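Local coordinates for protein ulvan Lyase-PL25 (Pseudoalteromonas sp. PLSV, PDB 5UAM) that breaks down ulvan, the sulfated cell-wall polysaccharide of green seaweeds, as a zinc-containing polysaccharide lyase of family 25 with a beta-propeller fold, at residues Ser236-Val241 against Thr304-Thr309; Val241-Gly246 against Thr255-Asp260; His259-Met264 against Ile319-Gly324; Lys335-Val340 against Arg359-Asp364. All coordinates share one frame; numbering follows the deposited sequence.

Contact 1: Ser236-Val241 against Thr304-Thr309. With ZN (zinc ion), chain D.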
# COMPACT_ATOMS: atom_id res chain seq x y z
N SER A 236 -9.01 5.28 -3.76
CA SER A 236 -9.69 4.20 -4.45
C SER A 236 -9.91 3.08 -3.46
O SER A 236 -9.14 2.89 -2.52
CB SER A 236 -8.92 3.71 -5.67
OG SER A 236 -7.63 3.28 -5.29
N TYR A 237 -10.99 2.34 -3.64
CA TYR A 237 -11.31 1.33 -2.64
C TYR A 237 -12.16 0.23 -3.25
O TYR A 237 -12.88 0.46 -4.22
CB TYR A 237 -12.01 1.94 -1.43
CG TYR A 237 -13.18 2.89 -1.65
CD1 TYR A 237 -12.97 4.22 -2.03
CD2 TYR A 237 -14.48 2.50 -1.36
CE1 TYR A 237 -14.02 5.09 -2.16
CE2 TYR A 237 -15.53 3.37 -1.48
CZ TYR A 237 -15.30 4.67 -1.87
OH TYR A 237 -16.36 5.55 -1.96
N ASP A 238 -12.04 -0.97 -2.69
CA ASP A 238 -12.96 -2.06 -3.02
C ASP A 238 -13.75 -2.46 -1.78
O ASP A 238 -13.44 -2.08 -0.65
CB ASP A 238 -12.30 -3.26 -3.74
CG ASP A 238 -11.26 -4.03 -2.90
OD1 ASP A 238 -10.63 -3.47 -1.99
OD2 ASP A 238 -11.04 -5.23 -3.21
N TYR A 239 -14.82 -3.21 -2.04
CA TYR A 239 -15.77 -3.61 -1.01
C TYR A 239 -15.58 -5.07 -0.62
O TYR A 239 -15.51 -5.94 -1.49
CB TYR A 239 -17.20 -3.39 -1.50
CG TYR A 239 -18.26 -3.88 -0.54
CD1 TYR A 239 -18.62 -3.13 0.56
CD2 TYR A 239 -18.92 -5.07 -0.76
CE1 TYR A 239 -19.60 -3.57 1.42
CE2 TYR A 239 -19.91 -5.53 0.10
CZ TYR A 239 -20.24 -4.76 1.20
OH TYR A 239 -21.22 -5.20 2.05
N HIS A 240 -15.52 -5.33 0.68
CA HIS A 240 -15.43 -6.68 1.23
C HIS A 240 -16.80 -7.08 1.79
O HIS A 240 -17.34 -6.41 2.68
CB HIS A 240 -14.34 -6.71 2.31
CG HIS A 240 -14.31 -7.96 3.13
ND1 HIS A 240 -14.34 -9.22 2.58
CD2 HIS A 240 -14.23 -8.14 4.47
CE1 HIS A 240 -14.29 -10.12 3.55
NE2 HIS A 240 -14.21 -9.49 4.71
N VAL A 241 -17.36 -8.15 1.23
CA VAL A 241 -18.55 -8.80 1.79
C VAL A 241 -18.05 -9.62 2.98
O VAL A 241 -17.49 -10.70 2.80
CB VAL A 241 -19.24 -9.72 0.77
CG1 VAL A 241 -20.59 -10.18 1.33
CG2 VAL A 241 -19.36 -9.07 -0.61
N THR A 304 -11.82 -9.16 -5.98
CA THR A 304 -10.84 -8.09 -6.14
C THR A 304 -9.80 -8.08 -5.03
O THR A 304 -9.96 -8.66 -3.95
CB THR A 304 -11.53 -6.72 -6.20
OG1 THR A 304 -12.43 -6.61 -5.10
CG2 THR A 304 -12.29 -6.59 -7.51
N PHE A 305 -8.71 -7.40 -5.33
CA PHE A 305 -7.68 -7.04 -4.37
C PHE A 305 -7.21 -5.67 -4.81
O PHE A 305 -6.82 -5.49 -5.97
CB PHE A 305 -6.52 -8.05 -4.39
CG PHE A 305 -5.45 -7.79 -3.36
CD1 PHE A 305 -5.62 -8.20 -2.05
CD2 PHE A 305 -4.27 -7.16 -3.72
CE1 PHE A 305 -4.63 -7.96 -1.11
CE2 PHE A 305 -3.29 -6.94 -2.78
CZ PHE A 305 -3.47 -7.34 -1.50
N ASN A 306 -7.35 -4.70 -3.94
CA ASN A 306 -7.19 -3.32 -4.35
C ASN A 306 -5.76 -3.02 -4.80
O ASN A 306 -4.78 -3.68 -4.42
CB ASN A 306 -7.61 -2.39 -3.21
CG ASN A 306 -7.95 -1.02 -3.68
OD1 ASN A 306 -8.43 -0.83 -4.79
ND2 ASN A 306 -7.70 -0.04 -2.83
N GLY A 307 -5.65 -1.99 -5.63
CA GLY A 307 -4.39 -1.50 -6.15
C GLY A 307 -4.15 -0.08 -5.70
O GLY A 307 -4.00 0.15 -4.51
N SER A 308 -4.11 0.87 -6.63
CA SER A 308 -3.73 2.24 -6.33
C SER A 308 -4.42 3.15 -7.34
O SER A 308 -5.06 2.70 -8.28
CB SER A 308 -2.22 2.42 -6.42
OG SER A 308 -1.81 2.03 -7.74
N THR A 309 -4.28 4.46 -7.12
CA THR A 309 -4.91 5.44 -8.00
C THR A 309 -4.00 6.65 -8.15
O THR A 309 -3.32 7.06 -7.21
CB THR A 309 -6.32 5.82 -7.49
OG1 THR A 309 -6.93 6.78 -8.35
CG2 THR A 309 -6.28 6.40 -6.10
ZN ZN D . -14.31 -10.15 6.63
O HOH W 1 -7.44 0.90 -6.59

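Contact 2: Val241-Gly246 against Thr255-Asp260. With ZN (zinc ion), chain D; EDO (1,2-ethanediol), chain M; EDO (1,2-ethanediol), chain H.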
# COMPACT_ATOMS: atom_id res chain seq x y z
N VAL A 241 -17.36 -8.15 1.23
CA VAL A 241 -18.55 -8.80 1.79
C VAL A 241 -18.05 -9.62 2.98
O VAL A 241 -17.49 -10.70 2.80
CB VAL A 241 -19.24 -9.72 0.77
CG1 VAL A 241 -20.59 -10.18 1.33
CG2 VAL A 241 -19.36 -9.07 -0.61
N CYS A 242 -18.24 -9.11 4.19
CA CYS A 242 -17.67 -9.74 5.37
C CYS A 242 -18.74 -10.63 5.99
O CYS A 242 -19.55 -10.21 6.83
CB CYS A 242 -17.12 -8.69 6.33
SG CYS A 242 -16.20 -9.42 7.69
N TRP A 243 -18.74 -11.90 5.58
CA TRP A 243 -19.81 -12.83 5.93
C TRP A 243 -19.71 -13.29 7.37
O TRP A 243 -18.61 -13.52 7.89
CB TRP A 243 -19.71 -14.07 5.04
CG TRP A 243 -20.13 -13.86 3.61
CD1 TRP A 243 -19.31 -13.69 2.52
CD2 TRP A 243 -21.47 -13.81 3.12
NE1 TRP A 243 -20.07 -13.55 1.38
CE2 TRP A 243 -21.39 -13.62 1.72
CE3 TRP A 243 -22.73 -13.91 3.71
CZ2 TRP A 243 -22.53 -13.54 0.92
CZ3 TRP A 243 -23.86 -13.83 2.91
CH2 TRP A 243 -23.75 -13.62 1.53
N ASP A 244 -20.86 -13.44 8.02
CA ASP A 244 -20.92 -14.11 9.31
C ASP A 244 -20.52 -15.57 9.13
O ASP A 244 -20.71 -16.16 8.06
CB ASP A 244 -22.35 -14.09 9.87
CG ASP A 244 -22.82 -12.71 10.29
OD1 ASP A 244 -22.00 -11.76 10.32
OD2 ASP A 244 -24.02 -12.59 10.61
N GLY A 245 -20.01 -16.16 10.20
CA GLY A 245 -19.72 -17.59 10.17
C GLY A 245 -20.94 -18.40 9.78
O GLY A 245 -22.06 -18.11 10.24
N GLY A 246 -20.75 -19.40 8.93
CA GLY A 246 -21.82 -20.26 8.47
C GLY A 246 -22.77 -19.64 7.47
O GLY A 246 -23.69 -20.34 7.01
N THR A 255 -15.01 -15.52 4.01
CA THR A 255 -13.93 -15.63 3.03
C THR A 255 -13.29 -14.26 2.83
O THR A 255 -13.63 -13.29 3.52
CB THR A 255 -14.49 -16.10 1.68
OG1 THR A 255 -15.39 -15.09 1.20
CG2 THR A 255 -15.21 -17.46 1.80
N THR A 256 -12.39 -14.14 1.85
CA THR A 256 -11.84 -12.84 1.47
C THR A 256 -12.62 -12.17 0.35
O THR A 256 -12.08 -11.27 -0.31
CB THR A 256 -10.37 -12.97 1.04
OG1 THR A 256 -10.29 -13.80 -0.12
CG2 THR A 256 -9.53 -13.58 2.15
N GLU A 257 -13.88 -12.56 0.13
CA GLU A 257 -14.67 -12.04 -0.97
C GLU A 257 -14.68 -10.52 -0.99
O GLU A 257 -15.11 -9.87 -0.03
CB GLU A 257 -16.10 -12.56 -0.86
CG GLU A 257 -16.95 -12.17 -2.05
CD GLU A 257 -18.36 -12.75 -2.04
OE1 GLU A 257 -18.64 -13.68 -1.24
OE2 GLU A 257 -19.18 -12.31 -2.87
N ARG A 258 -14.22 -9.95 -2.11
CA ARG A 258 -14.25 -8.51 -2.34
C ARG A 258 -14.68 -8.30 -3.78
O ARG A 258 -14.42 -9.15 -4.63
CB ARG A 258 -12.86 -7.88 -2.13
CG ARG A 258 -12.34 -8.02 -0.71
CD ARG A 258 -10.81 -8.06 -0.62
NE ARG A 258 -10.18 -6.82 -1.06
CZ ARG A 258 -8.96 -6.41 -0.69
NH1 ARG A 258 -8.22 -7.13 0.13
NH2 ARG A 258 -8.52 -5.24 -1.13
N HIS A 259 -15.34 -7.18 -4.05
CA HIS A 259 -15.74 -6.85 -5.41
C HIS A 259 -15.63 -5.36 -5.64
O HIS A 259 -15.69 -4.55 -4.71
CB HIS A 259 -17.20 -7.20 -5.69
CG HIS A 259 -17.54 -8.62 -5.42
ND1 HIS A 259 -17.13 -9.65 -6.23
CD2 HIS A 259 -18.27 -9.18 -4.42
CE1 HIS A 259 -17.58 -10.80 -5.73
NE2 HIS A 259 -18.27 -10.53 -4.64
N ASP A 260 -15.52 -5.03 -6.93
CA ASP A 260 -15.74 -3.68 -7.48
C ASP A 260 -14.62 -2.72 -7.09
O ASP A 260 -13.71 -3.07 -6.33
CB ASP A 260 -17.12 -3.14 -7.08
CG ASP A 260 -18.25 -4.07 -7.48
OD1 ASP A 260 -18.11 -4.86 -8.45
OD2 ASP A 260 -19.32 -4.02 -6.82
ZN ZN D . -14.31 -10.15 6.63
C1 EDO M . -4.98 -5.04 1.74
O1 EDO M . -5.88 -6.13 1.57
C2 EDO M . -4.87 -4.34 0.40
O2 EDO M . -6.11 -3.82 -0.03
C1 EDO H . -6.69 -11.74 -1.52
O1 EDO H . -6.07 -11.71 -2.82
C2 EDO H . -8.18 -11.40 -1.58
O2 EDO H . -8.95 -12.50 -2.11
O HOH W 2 -16.50 -12.83 3.97

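Contact 3: His259-Met264 against Ile319-Gly324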
# COMPACT_ATOMS: atom_id res chain seq x y z
N HIS A 259 -15.34 -7.18 -4.05
CA HIS A 259 -15.74 -6.85 -5.41
C HIS A 259 -15.63 -5.36 -5.64
O HIS A 259 -15.69 -4.55 -4.71
CB HIS A 259 -17.20 -7.20 -5.69
CG HIS A 259 -17.54 -8.62 -5.42
ND1 HIS A 259 -17.13 -9.65 -6.23
CD2 HIS A 259 -18.27 -9.18 -4.42
CE1 HIS A 259 -17.58 -10.80 -5.73
NE2 HIS A 259 -18.27 -10.53 -4.64
N ASP A 260 -15.52 -5.03 -6.93
CA ASP A 260 -15.74 -3.68 -7.48
C ASP A 260 -14.62 -2.72 -7.09
O ASP A 260 -13.71 -3.07 -6.33
CB ASP A 260 -17.12 -3.14 -7.08
CG ASP A 260 -18.25 -4.07 -7.48
OD1 ASP A 260 -18.11 -4.86 -8.45
OD2 ASP A 260 -19.32 -4.02 -6.82
N VAL A 261 -14.64 -1.53 -7.68
CA VAL A 261 -13.70 -0.49 -7.29
C VAL A 261 -14.41 0.85 -7.37
O VAL A 261 -15.22 1.07 -8.28
CB VAL A 261 -12.36 -0.56 -8.06
CG1 VAL A 261 -12.51 -0.13 -9.51
CG2 VAL A 261 -11.29 0.27 -7.36
N TYR A 262 -14.11 1.70 -6.41
CA TYR A 262 -14.75 2.98 -6.19
C TYR A 262 -13.68 4.06 -6.09
O TYR A 262 -12.50 3.76 -5.84
CB TYR A 262 -15.50 2.96 -4.87
CG TYR A 262 -16.55 1.88 -4.67
CD1 TYR A 262 -16.19 0.58 -4.33
CD2 TYR A 262 -17.89 2.18 -4.76
CE1 TYR A 262 -17.14 -0.38 -4.12
CE2 TYR A 262 -18.86 1.22 -4.54
CZ TYR A 262 -18.47 -0.05 -4.19
OH TYR A 262 -19.42 -1.04 -3.98
N PHE A 263 -14.10 5.32 -6.22
CA PHE A 263 -13.20 6.46 -6.21
C PHE A 263 -13.85 7.68 -5.56
O PHE A 263 -14.99 8.00 -5.85
CB PHE A 263 -12.81 6.86 -7.64
CG PHE A 263 -11.90 8.04 -7.70
CD1 PHE A 263 -10.53 7.88 -7.57
CD2 PHE A 263 -12.41 9.33 -7.82
CE1 PHE A 263 -9.70 8.99 -7.58
CE2 PHE A 263 -11.58 10.40 -7.82
CZ PHE A 263 -10.23 10.24 -7.70
N MET A 264 -13.09 8.38 -4.71
CA MET A 264 -13.52 9.68 -4.24
C MET A 264 -12.31 10.54 -3.90
O MET A 264 -11.19 10.05 -3.81
CB MET A 264 -14.49 9.55 -3.05
CG MET A 264 -13.91 8.89 -1.83
SD MET A 264 -15.30 8.40 -0.77
CE MET A 264 -14.43 7.69 0.63
N ILE A 319 -7.11 4.13 -12.14
CA ILE A 319 -7.18 3.17 -11.04
C ILE A 319 -6.59 1.84 -11.50
O ILE A 319 -6.93 1.35 -12.58
CB ILE A 319 -8.63 2.96 -10.60
CG1 ILE A 319 -9.23 4.27 -10.05
CG2 ILE A 319 -8.73 1.86 -9.55
CD1 ILE A 319 -10.71 4.18 -9.74
N ALA A 320 -5.73 1.27 -10.66
CA ALA A 320 -5.31 -0.12 -10.80
C ALA A 320 -6.13 -0.95 -9.83
O ALA A 320 -6.19 -0.65 -8.64
CB ALA A 320 -3.83 -0.27 -10.46
N ILE A 321 -6.78 -1.99 -10.35
CA ILE A 321 -7.59 -2.89 -9.54
C ILE A 321 -7.21 -4.31 -9.92
O ILE A 321 -7.21 -4.65 -11.11
CB ILE A 321 -9.10 -2.62 -9.73
CG1 ILE A 321 -9.96 -3.56 -8.87
CG2 ILE A 321 -9.50 -2.68 -11.20
CD1 ILE A 321 -9.73 -3.39 -7.37
N ASN A 322 -6.91 -5.15 -8.93
CA ASN A 322 -6.67 -6.55 -9.26
C ASN A 322 -7.95 -7.33 -9.11
O ASN A 322 -8.73 -7.09 -8.18
CB ASN A 322 -5.59 -7.14 -8.35
CG ASN A 322 -4.30 -6.35 -8.41
OD1 ASN A 322 -3.55 -6.46 -9.39
ND2 ASN A 322 -4.06 -5.53 -7.41
N ALA A 323 -8.18 -8.27 -10.01
CA ALA A 323 -9.38 -9.08 -9.92
C ALA A 323 -9.12 -10.43 -10.55
O ALA A 323 -8.26 -10.57 -11.43
CB ALA A 323 -10.57 -8.40 -10.61
N GLY A 324 -9.88 -11.43 -10.12
CA GLY A 324 -9.71 -12.77 -10.64
C GLY A 324 -10.92 -13.63 -10.37
O GLY A 324 -11.76 -13.32 -9.52

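Contact 4: Lys335-Val340 against Arg359-Asp364. With EDO (1,2-ethanediol), chain H.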
# COMPACT_ATOMS: atom_id res chain seq x y z
N LYS A 335 -5.40 -13.36 -9.00
CA LYS A 335 -5.95 -12.11 -9.48
C LYS A 335 -4.90 -11.33 -10.25
O LYS A 335 -3.72 -11.30 -9.87
CB LYS A 335 -6.45 -11.28 -8.29
CG LYS A 335 -7.49 -12.01 -7.45
CD LYS A 335 -7.79 -11.26 -6.16
CE LYS A 335 -8.68 -12.07 -5.25
NZ LYS A 335 -7.96 -13.24 -4.71
N GLN A 336 -5.35 -10.68 -11.32
CA GLN A 336 -4.51 -9.93 -12.24
C GLN A 336 -4.87 -8.45 -12.22
O GLN A 336 -6.06 -8.10 -12.14
CB GLN A 336 -4.72 -10.43 -13.67
CG GLN A 336 -4.55 -11.94 -13.84
CD GLN A 336 -5.74 -12.74 -13.35
OE1 GLN A 336 -6.89 -12.42 -13.64
NE2 GLN A 336 -5.47 -13.82 -12.64
N THR A 337 -3.86 -7.59 -12.32
CA THR A 337 -4.09 -6.15 -12.37
C THR A 337 -4.81 -5.76 -13.65
O THR A 337 -4.45 -6.22 -14.74
CB THR A 337 -2.76 -5.39 -12.33
OG1 THR A 337 -1.83 -6.09 -11.51
CG2 THR A 337 -2.95 -3.99 -11.79
N ARG A 338 -5.80 -4.88 -13.51
CA ARG A 338 -6.55 -4.28 -14.61
C ARG A 338 -6.56 -2.77 -14.44
O ARG A 338 -6.43 -2.25 -13.33
CB ARG A 338 -7.99 -4.79 -14.63
CG ARG A 338 -8.09 -6.30 -14.75
CD ARG A 338 -8.72 -6.95 -13.53
NE ARG A 338 -8.60 -8.40 -13.63
CZ ARG A 338 -9.41 -9.19 -14.31
NH1 ARG A 338 -10.44 -8.69 -14.99
NH2 ARG A 338 -9.21 -10.49 -14.34
N HIS A 339 -6.72 -2.05 -15.56
CA HIS A 339 -6.64 -0.60 -15.56
C HIS A 339 -8.00 0.01 -15.86
O HIS A 339 -8.67 -0.41 -16.82
CB HIS A 339 -5.62 -0.09 -16.59
CG HIS A 339 -5.26 1.33 -16.37
ND1 HIS A 339 -4.43 1.71 -15.34
CD2 HIS A 339 -5.70 2.48 -16.95
CE1 HIS A 339 -4.33 3.03 -15.33
NE2 HIS A 339 -5.08 3.51 -16.30
N VAL A 340 -8.39 1.00 -15.05
CA VAL A 340 -9.66 1.71 -15.17
C VAL A 340 -9.36 3.20 -15.18
O VAL A 340 -8.43 3.64 -14.50
CB VAL A 340 -10.55 1.35 -13.96
CG1 VAL A 340 -11.77 2.28 -13.84
CG2 VAL A 340 -10.96 -0.11 -14.03
N ARG A 359 -2.40 -15.89 -13.87
CA ARG A 359 -1.80 -16.11 -12.57
C ARG A 359 -1.84 -14.79 -11.80
O ARG A 359 -2.67 -13.92 -12.10
CB ARG A 359 -0.39 -16.72 -12.73
CG ARG A 359 -0.38 -18.06 -13.47
CD ARG A 359 1.05 -18.60 -13.65
NE ARG A 359 1.70 -18.89 -12.36
CZ ARG A 359 3.01 -19.11 -12.21
NH1 ARG A 359 3.82 -19.06 -13.26
NH2 ARG A 359 3.51 -19.36 -11.01
N VAL A 360 -0.96 -14.61 -10.83
CA VAL A 360 -0.97 -13.43 -9.98
C VAL A 360 -0.13 -12.33 -10.62
O VAL A 360 1.03 -12.55 -10.98
CB VAL A 360 -0.44 -13.75 -8.58
CG1 VAL A 360 -0.40 -12.48 -7.73
CG2 VAL A 360 -1.26 -14.85 -7.92
N SER A 361 -0.69 -11.13 -10.73
CA SER A 361 0.11 -9.97 -11.10
C SER A 361 -0.25 -8.80 -10.20
O SER A 361 -1.39 -8.68 -9.75
CB SER A 361 -0.04 -9.56 -12.56
OG SER A 361 -1.39 -9.23 -12.85
N ARG A 362 0.73 -7.95 -9.93
CA ARG A 362 0.57 -6.75 -9.13
C ARG A 362 1.41 -5.65 -9.76
O ARG A 362 2.42 -5.93 -10.41
CB ARG A 362 1.06 -6.96 -7.68
CG ARG A 362 0.26 -7.99 -6.90
CD ARG A 362 -1.15 -7.52 -6.60
NE ARG A 362 -1.83 -8.50 -5.77
CZ ARG A 362 -2.62 -9.47 -6.21
NH1 ARG A 362 -2.84 -9.62 -7.51
NH2 ARG A 362 -3.16 -10.31 -5.36
N GLY A 363 1.05 -4.40 -9.56
CA GLY A 363 1.88 -3.34 -10.10
C GLY A 363 1.33 -1.98 -9.75
O GLY A 363 0.14 -1.83 -9.50
N ASP A 364 2.21 -1.00 -9.74
CA ASP A 364 1.83 0.40 -9.66
C ASP A 364 2.11 1.04 -11.02
O ASP A 364 2.82 0.47 -11.86
CB ASP A 364 2.61 1.11 -8.54
CG ASP A 364 1.98 2.42 -8.06
OD1 ASP A 364 0.85 2.78 -8.48
OD2 ASP A 364 2.63 3.08 -7.22
C1 EDO H . -6.69 -11.74 -1.52
O1 EDO H . -6.07 -11.71 -2.82
C2 EDO H . -8.18 -11.40 -1.58
O2 EDO H . -8.95 -12.50 -2.11
O HOH W 3 -2.27 -7.98 -15.31

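Contact 1: Ser236-Val241 against Thr304-Thr309
Asp-238 and Asn-306 run past each other in opposite directions, with carboxylate and amide planes only 22° apart. OD1 of Asp-238 packs on CB of Asn-306 at 3.4 Å, while OD2 turns to Thr-304, whose OG1 donates to its anti lone pair over 2.7 Å. OD2 also takes a salt bridge from Arg-258 NE, which gives this buried oxygen two partners. Losing the carboxylate to an alanine here would probably leave the Thr-304 hydroxyl without this acceptor and Arg-258 NE without its carboxylate mate. The strands are nearly antiparallel (169°), yet their segment axes stay 6.8 Å apart and no backbone hydrogen bond joins them. They belong to different sheets of the beta-propeller, 232-243 in one and 303-311 at the margin of the next, so side chains make the junction. In Asn-306, CG lies anti to the backbone N (chi1 -159°), which carries the amide across to Ser-236. There ND2 donates to Ser-236 O at 3.3 Å, arriving from above the carbonyl plane and not along a lone pair. A water donates to Asn-306 OD1 and is hydrogen-bonded to Ser-236 OG, each at 2.7 Å, closing a second path between the same two residues. Beyond it Ser-236 OG rests 3.5 Å from CG2 of Thr-309, past the classic beta bulge in which Gly-307 and Ser-308 both face Ala-320.

Contact 2: Val241-Gly246 against Thr255-Asp260
Val-241 and Glu-257 mark the point where the two backbones come nearest, their CA atoms 5.8 Å apart. Val-241 N donates to Glu-257 O in a weak hydrogen bond. Further on the chains spread, to 7.1 Å between the CA atoms of Trp-243 and Thr-255, and a water bridges the wider gap: it donates to Val-241 O and accepts from the backbone N of both Trp-243 and Thr-255. Thr-255 OG1 accepts from Glu-257 N in an ST turn that shapes the approach to Glu-257. The side chain of Glu-257 is extended, CG anti to the backbone N (chi1 -174°), and lies alongside Val-241, pointing the same way. Its carboxylate is gripped at both oxygens. Trp-243 NE1 donates to OE1 over 3.0 Å; the oxygen sits close to the indole plane, but the donor comes from above the carboxylate plane. His-259 NE2 meets the anti lone pair of OE2 at 2.7 Å, nearly straight at 167°. Since His-259 ND1 is hydrogen-bonded to Leu-302 O, the acceptors at both nitrogens may favour a charged imidazolium. Between the two rings sits Val-241: its CG1 covers one face of the Trp-243 indole, offset toward the rim, and its CG2 is 4.0 Å from His-259 CD2 at the imidazole edge. On the other side of the strand Cys-242 SG binds zinc at 2.3 Å. With His-184, His-240 and His-254 it completes a Cys-His3 zinc site, probably structural, at the hairpin joining strands 232-243 and 258-267.

Contact 3: His259-Met264 against Ile319-Gly324
Ile-319 CD1 comes at a slant to the Phe-263 ring, and the nearest atom of that side chain is not in the ring at all but CB, at 4.0 Å from CD1. The other flat groups of strand 259-264 are engaged away from this contact: the Tyr-262 ring meets that of Tyr-237 with planes about 10° apart, and the His-259 ring meets Trp-303 almost at right angles. From 261 to 263 the side chains alternate: Val-261 and Phe-263 point toward strand 319-324, Tyr-262 away from it, its side chain touching Tyr-239. Val-261 touches both isoleucines. Its CG2, anti to the backbone N, lies 3.7 Å from Ile-319 CG2. On the Ile-321 side, Val-261 CB touches CG1 at 3.9 Å, and the bend of that isoleucine at chi2 (62°) brings CD1 equally near the same CB. Each isoleucine side chain runs opposite to that of Val-261 and slides past it, so the branched chains overlap along their flanks. The strands run antiparallel at 171°, but their segment axes are 8.3 Å apart, a spacing that fits facing sheets and not neighbours within one sheet. Asn-306 and Thr-309 of strand 303-311 and Met-297 border the same apolar cluster. No hydrogen bond crosses between the segments; the backbone of 259-264 pairs instead with Tyr-237, Tyr-239, Thr-294, Ala-296 and Met-297. What joins these two sheets of the propeller here is thus contact between buried hydrocarbon groups, which depends on complementary shape and carries no charge or polar direction.

Contact 4: Lys335-Val340 against Arg359-Asp364
Lys-335 O and Ser-361 N form the firm part of this contact, a hydrogen bond of 3.2 Å at 164°. The same carbonyl oxygen takes a weak bond from Arg-362 NH1 and a CA-H...O contact from Val-360, so three donors crowd round it. Two residues on, Thr-337 N donates to Ser-361 OG over 3.0 Å, and a water links that hydroxyl to Thr-337 O. Gln-336 folds back at chi2 (77°), setting NE2 2.9 Å from Arg-359 O with the acceptor in its amide plane. Arg-338 grips the residue side-on, NE on the backbone O and NH2 on OE1 within the carbonyl plane; with NE2 also bound, the amide's rotation is fixed. A leucine in place of Gln-336 would probably leave Arg-359 O without this donor and Arg-338 NH2 without its side-chain acceptor. Outward the packing thins: Arg-359 and Val-360 are exposed, Arg-359 NH1 bonding to the backbone O of Asp-382, and Lys-335 NZ leads away to Thr-331 O and an ethanediol probably from the crystallisation liquor. The pairing advances in step (Lys-335 with Val-360, Gln-336 with Ser-361, Thr-337 with Arg-362), a short parallel run. It joins strand 336-342 to the approach to strand 362-367, which begins the following four-stranded sheet, as at a boundary between propeller blades.

Overall arrangement
Contacts 1 and 3 are adjoining parts of one junction between two sheets, their centres about 5 Å apart: strands 232-243 and 258-267 face strands 303-311 and 317-324. Contact 2 closes the hairpin of the first pair, its centre about 13 Å from that of contact 1; His-240 ND1 meets Glu-257 O at 2.8 Å, tying a zinc ligand to the returning arm of its own hairpin. Contact 4, about 10 Å from contact 3 between centres, carries the second sheet to the next one, and Ser-308 OG to Asp-364 OD1 (2.9 Å) links it to contact 1. Contact 1 comes close to the catalytic site: the Phe-305 side chain is about 6 Å from that of Tyr-164, the probable proton acceptor.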